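Local coordinates for glycosyl hydrolase family 2, TIM barrel domain protein (Parabacteroides merdae ATCC 43184, PDB 6DXU), which probably hydrolyses beta-glucuronides, as a gut-bacterial beta-glucuronidase of glycoside hydrolase family 2, at residues 118-121 against 126-129. Sequence-based numbering, arbitrary orientation.
Sequences KTDV and THVG
V121 pairs with V128 and G129 in a classic beta bulge, within the antiparallel hairpin formed by strands 118-123 and 126-132 at one margin of the six-stranded sheet in the sugar-binding domain. Two residues of the outer strand face one of the inner strand here: V121 N donates to G129 O (2.9 Å), while V121 O takes the N-H of V128 over the same length in a nearly straight bond. The bulge coincides with a marked twist, the two short segments running well away from strictly antiparallel. On one side of the sheet, CG1 of V121 meets CG2 of V128 at 3.7 Å. V121 also touches L164 of the neighbouring strand 162-169, but this side packs mainly against strand 138-141 of the second, four-stranded sheet in a beta-sandwich arrangement, V121 on W138 and V128 on V140, with I142 in the loop that follows.

On the other side D120 and H127 meet through a hydrogen bond. The imidazole of H127 reaches across to the inner strand, its CG anti to the backbone N (chi1 -176°), and NE2 gives its hydrogen to D120 OD1. Carboxylate and ring planes are turned 39° apart, and Y122 packs edge-to-face with the same imidazole. An alanine in place of D120 would probably leave the NE2 hydrogen of H127 without this acceptor and the imidazole freer to turn. The backbone of D120 adds a CA-H...O contact, its CA 3.5 Å from G129 O. In the His-carboxylate bond itself, NE2 of H127 reaches OD1 of D120 at 2.8 Å from the anti side, 16° out of the carboxylate plane.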
loop_
_atom_site.group_PDB
_atom_site.type_symbol
_atom_site.label_atom_id
_atom_site.label_comp_id
_atom_site.label_asym_id
_atom_site.label_seq_id
_atom_site.Cartn_x
_atom_site.Cartn_y
_atom_site.Cartn_z
ATOM N N LYS D 118 -15.150 -1.023 14.926
ATOM C CA LYS D 118 -14.695 -1.446 13.611
ATOM C C LYS D 118 -15.050 -2.916 13.456
ATOM O O LYS D 118 -14.701 -3.733 14.317
ATOM C CB LYS D 118 -13.188 -1.245 13.458
ATOM C CG LYS D 118 -12.705 0.193 13.706
ATOM C CD LYS D 118 -11.250 0.362 13.222
ATOM C CE LYS D 118 -10.723 1.760 13.561
ATOM N NZ LYS D 118 -10.265 1.863 14.987
ATOM N N THR D 119 -15.745 -3.254 12.377
ATOM C CA THR D 119 -16.242 -4.610 12.195
ATOM C C THR D 119 -15.761 -5.147 10.855
ATOM O O THR D 119 -15.734 -4.419 9.862
ATOM C CB THR D 119 -17.791 -4.642 12.276
ATOM O OG1 THR D 119 -18.216 -4.094 13.532
ATOM C CG2 THR D 119 -18.325 -6.068 12.141
ATOM N N ASP D 120 -15.353 -6.417 10.837
ATOM C CA ASP D 120 -14.982 -7.108 9.612
ATOM C C ASP D 120 -15.737 -8.429 9.566
ATOM O O ASP D 120 -15.825 -9.136 10.571
ATOM C CB ASP D 120 -13.459 -7.328 9.521
ATOM C CG ASP D 120 -12.711 -6.028 9.305
ATOM O OD1 ASP D 120 -12.636 -5.569 8.145
ATOM O OD2 ASP D 120 -12.255 -5.431 10.298
ATOM N N VAL D 121 -16.264 -8.766 8.391
ATOM C CA VAL D 121 -17.199 -9.869 8.233
ATOM C C VAL D 121 -16.605 -10.877 7.270
ATOM O O VAL D 121 -16.158 -10.499 6.184
ATOM C CB VAL D 121 -18.551 -9.355 7.706
ATOM C CG1 VAL D 121 -19.573 -10.483 7.612
ATOM C CG2 VAL D 121 -19.032 -8.247 8.597
ATOM N N THR D 126 -13.413 -15.831 3.255
ATOM C CA THR D 126 -13.494 -14.668 2.377
ATOM C C THR D 126 -13.972 -13.451 3.159
ATOM O O THR D 126 -15.034 -13.482 3.788
ATOM C CB THR D 126 -14.412 -14.959 1.187
ATOM O OG1 THR D 126 -13.813 -15.983 0.380
ATOM C CG2 THR D 126 -14.624 -13.713 0.330
ATOM N N HIS D 127 -13.184 -12.393 3.122
ATOM C CA HIS D 127 -13.589 -11.118 3.701
ATOM C C HIS D 127 -14.645 -10.469 2.804
ATOM O O HIS D 127 -14.375 -10.175 1.634
ATOM C CB HIS D 127 -12.341 -10.254 3.873
ATOM C CG HIS D 127 -12.577 -8.941 4.556
ATOM N ND1 HIS D 127 -12.620 -7.746 3.873
ATOM C CD2 HIS D 127 -12.824 -8.642 5.851
ATOM C CE1 HIS D 127 -12.852 -6.762 4.722
ATOM N NE2 HIS D 127 -12.979 -7.276 5.931
ATOM N N VAL D 128 -15.857 -10.268 3.336
ATOM C CA VAL D 128 -16.977 -9.775 2.528
ATOM C C VAL D 128 -17.407 -8.367 2.883
ATOM O O VAL D 128 -18.208 -7.780 2.140
ATOM C CB VAL D 128 -18.207 -10.710 2.590
ATOM C CG1 VAL D 128 -17.877 -12.056 1.977
ATOM C CG2 VAL D 128 -18.759 -10.848 4.048
ATOM N N GLY D 129 -16.935 -7.802 3.980
ATOM C CA GLY D 129 -17.373 -6.459 4.307
ATOM C C GLY D 129 -16.656 -5.949 5.532
ATOM O O GLY D 129 -16.104 -6.717 6.325
#